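Local coordinates for oxidized polyvinyl alcohol hydrolase (Pseudomonas sp. VM15C, PDB 3WWC), which hydrolyses beta-diketones such as 4,6-nonanedione and cleaves oxidized polyvinyl alcohol in the second step of that polymer's degradation, at residues A103-D108 with E114-P119. The protein carries 1 engineered substitution. Residues are numbered along the deposited sequence; the frame is centred on the assembly and turned at random.
Sequences ACANQD and ERCNGP
Cys104 and Cys116 are joined by a disulfide, and the pair illustrates how one covalent link can tie two parts of a long connection in which the five residues between the segments have neither helix nor strand. No direct hydrogen bond runs between 103-108 and 114-119, so the sulfur bridge supplies the one strong tie. SG of Cys104 meets SG of Cys116 at 2.1 Å, and the torsion about the S-S bond is 104°, near the quarter turn that disulfides prefer. The two ends approach it differently: SG of Cys104 sits between its own backbone N and carbonyl carbon (chi1 58°), whereas SG of Cys116 lies anti to its carbonyl carbon, beside the backbone N (chi1 -78°).

Packing is closest around the sulfurs. CB of Cys104 rests 3.3 Å from the carbonyl O of Arg115, and SG of Cys116 lies 3.6 Å from N of Ala105 and 4.2 Å from CB of the same alanine. Cys116 and Ala105 are buried.

On the side of the Arg115 side chain and the Glu114 carbonyl the contact is looser and wetter. A water donates to O of Cys104 and to O of Glu114, each at 2.8 Å, bridging the two backbones where they do not bond directly. The exposed side chain of Arg115 stays at the periphery, and CB of Glu114 lies over one face of its guanidinium, offset toward the rim.

Both segments belong to the long connection between strand 96-100 and helix 148-160 of an alpha/beta-hydrolase-type fold. The side chain of Cys116 is about 10 Å from a bound butanoic acid. A type I' turn from Ala105 to Asp108 starts at the last residue of the short 3-10 segment 103-105, and Ala103 and Gln107 rest on strand 46-53, while beyond the bridge Gly118 makes a backbone hydrogen bond with Asn127.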
ATOM      1  N   ALA A 103      -5.166  12.460   5.199  1.00  8.90           N
ATOM      2  CA  ALA A 103      -6.061  13.611   5.157  1.00  8.99           C
ATOM      3  C   ALA A 103      -6.691  13.871   6.537  1.00 10.67           C
ATOM      4  O   ALA A 103      -6.766  15.036   6.997  1.00  9.92           O
ATOM      5  CB  ALA A 103      -7.159  13.329   4.107  1.00  8.62           C
ATOM      6  N   CYS A 104      -7.106  12.797   7.204  1.00  9.39           N
ATOM      7  CA  CYS A 104      -7.731  12.913   8.513  1.00 10.15           C
ATOM      8  C   CYS A 104      -6.813  13.560   9.563  1.00 10.46           C
ATOM      9  O   CYS A 104      -7.311  14.023  10.581  1.00 11.60           O
ATOM     10  CB  CYS A 104      -8.175  11.489   9.019  1.00 10.90           C
ATOM     11  SG  CYS A 104      -6.753  10.298   9.123  1.00 13.71           S
ATOM     12  N   ALA A 105      -5.493  13.524   9.352  1.00  9.17           N
ATOM     13  CA  ALA A 105      -4.558  14.105  10.340  1.00  9.22           C
ATOM     14  C   ALA A 105      -4.435  15.625  10.223  1.00 10.49           C
ATOM     15  O   ALA A 105      -3.678  16.251  10.980  1.00 10.80           O
ATOM     16  CB  ALA A 105      -3.175  13.474  10.181  1.00  9.45           C
ATOM     17  N   ASN A 106      -5.130  16.210   9.251  1.00  9.68           N
ATOM     18  CA  ASN A 106      -5.122  17.674   9.083  1.00 10.77           C
ATOM     19  C   ASN A 106      -3.729  18.228   9.032  1.00 10.67           C
ATOM     20  O   ASN A 106      -3.411  19.239   9.675  1.00 10.84           O
ATOM     21  CB  ASN A 106      -5.903  18.315  10.224  1.00 12.95           C
ATOM     22  CG  ASN A 106      -7.321  17.899  10.232  1.00 19.23           C
ATOM     23  OD1 ASN A 106      -7.898  17.662  11.308  1.00 23.66           O
ATOM     24  ND2 ASN A 106      -7.914  17.790   9.043  1.00 17.80           N
ATOM     25  N   GLN A 107      -2.912  17.578   8.202  1.00  9.79           N
ATOM     26  CA  GLN A 107      -1.545  17.943   7.918  1.00  8.99           C
ATOM     27  C   GLN A 107      -0.523  17.775   9.018  1.00  9.84           C
ATOM     28  O   GLN A 107       0.638  18.144   8.813  1.00 11.18           O
ATOM     29  CB  GLN A 107      -1.458  19.382   7.354  1.00 10.13           C
ATOM     30  CG  GLN A 107      -2.367  19.563   6.105  1.00 11.09           C
ATOM     31  CD  GLN A 107      -1.995  20.810   5.343  1.00 14.20           C
ATOM     32  OE1 GLN A 107      -0.917  20.874   4.750  1.00 17.33           O
ATOM     33  NE2 GLN A 107      -2.861  21.819   5.377  1.00 14.89           N
ATOM     34  N   ASP A 108      -0.930  17.148  10.136  1.00  9.24           N
ATOM     35  CA  ASP A 108      -0.020  16.976  11.250  1.00  9.86           C
ATOM     36  C   ASP A 108       0.604  15.589  11.158  1.00  9.50           C
ATOM     37  O   ASP A 108      -0.085  14.596  11.353  1.00  8.55           O
ATOM     38  CB  ASP A 108      -0.806  17.115  12.561  1.00  9.74           C
ATOM     39  CG  ASP A 108       0.092  16.991  13.779  1.00 11.13           C
ATOM     40  OD1 ASP A 108       1.278  16.605  13.618  1.00 11.91           O
ATOM     41  OD2 ASP A 108      -0.384  17.282  14.910  1.00 12.80           O
ATOM     42  N   GLU A 114      -5.947   9.746  16.523  1.00 10.39           N
ATOM     43  CA  GLU A 114      -6.968  10.756  16.777  1.00 10.58           C
ATOM     44  C   GLU A 114      -7.641  11.221  15.488  1.00 12.63           C
ATOM     45  O   GLU A 114      -6.992  11.764  14.609  1.00 13.09           O
ATOM     46  CB  GLU A 114      -6.336  11.967  17.501  1.00 11.98           C
ATOM     47  CG  GLU A 114      -5.534  11.597  18.779  1.00 11.31           C
ATOM     48  CD  GLU A 114      -4.009  11.460  18.574  1.00 11.80           C
ATOM     49  OE1 GLU A 114      -3.560  10.962  17.510  1.00 10.68           O
ATOM     50  OE2 GLU A 114      -3.255  11.902  19.488  1.00 15.06           O
ATOM     51  N   ARG A 115      -8.963  10.999  15.416  1.00 12.83           N
ATOM     52  CA  ARG A 115      -9.786  11.356  14.270  1.00 14.10           C
ATOM     53  C   ARG A 115      -9.380  10.671  13.008  1.00 15.57           C
ATOM     54  O   ARG A 115      -9.753  11.152  11.932  1.00 18.15           O
ATOM     55  CB  ARG A 115      -9.818  12.884  14.054  1.00 16.86           C
ATOM     56  CG  ARG A 115     -10.371  13.576  15.308  1.00 21.05           C
ATOM     57  CD  ARG A 115     -10.282  15.122  15.390  1.00 26.54           C
ATOM     58  NE  ARG A 115      -8.945  15.684  15.686  1.00 28.60           N
ATOM     59  CZ  ARG A 115      -8.280  15.624  16.857  1.00 29.97           C
ATOM     60  NH1 ARG A 115      -7.068  16.192  16.958  1.00 28.28           N
ATOM     61  NH2 ARG A 115      -8.805  15.017  17.922  1.00 27.93           N
ATOM     62  N   CYS A 116      -8.572   9.622  13.118  1.00 13.22           N
ATOM     63  CA  CYS A 116      -8.150   8.841  11.969  1.00 11.88           C
ATOM     64  C   CYS A 116      -8.538   7.384  12.084  1.00 12.40           C
ATOM     65  O   CYS A 116      -8.920   6.764  11.098  1.00 12.30           O
ATOM     66  CB  CYS A 116      -6.617   8.899  11.809  1.00 11.36           C
ATOM     67  SG  CYS A 116      -5.965  10.431  11.059  1.00 12.73           S
ATOM     68  N   ASN A 117      -8.421   6.816  13.284  1.00 10.37           N
ATOM     69  CA  ASN A 117      -8.666   5.393  13.471  1.00 11.30           C
ATOM     70  C   ASN A 117     -10.145   5.097  13.667  1.00 12.83           C
ATOM     71  O   ASN A 117     -10.641   5.041  14.811  1.00 14.16           O
ATOM     72  CB  ASN A 117      -7.846   4.934  14.685  1.00 11.78           C
ATOM     73  CG  ASN A 117      -8.075   3.484  15.022  1.00 14.72           C
ATOM     74  OD1 ASN A 117      -8.394   2.690  14.150  1.00 16.82           O
ATOM     75  ND2 ASN A 117      -7.918   3.130  16.314  1.00 16.53           N
ATOM     76  N   GLY A 118     -10.865   4.907  12.566  1.00 12.62           N
ATOM     77  CA  GLY A 118     -12.276   4.623  12.654  1.00 12.77           C
ATOM     78  C   GLY A 118     -12.854   4.584  11.251  1.00 14.48           C
ATOM     79  O   GLY A 118     -12.143   4.799  10.266  1.00 12.75           O
ATOM     80  N   PRO A 119     -14.149   4.330  11.133  1.00 14.35           N
ATOM     81  CA  PRO A 119     -14.859   4.247   9.860  1.00 13.94           C
ATOM     82  C   PRO A 119     -14.747   5.523   9.021  1.00 12.78           C
ATOM     83  O   PRO A 119     -14.637   6.655   9.533  1.00 13.89           O
ATOM     84  CB  PRO A 119     -16.298   3.963  10.290  1.00 14.65           C
ATOM     85  CG  PRO A 119     -16.157   3.396  11.662  1.00 16.94           C
ATOM     86  CD  PRO A 119     -15.062   4.174  12.283  1.00 15.55           C
TER
HETATM   87  O   HOH W   1      -6.529  14.128  13.231  1.00 13.50           O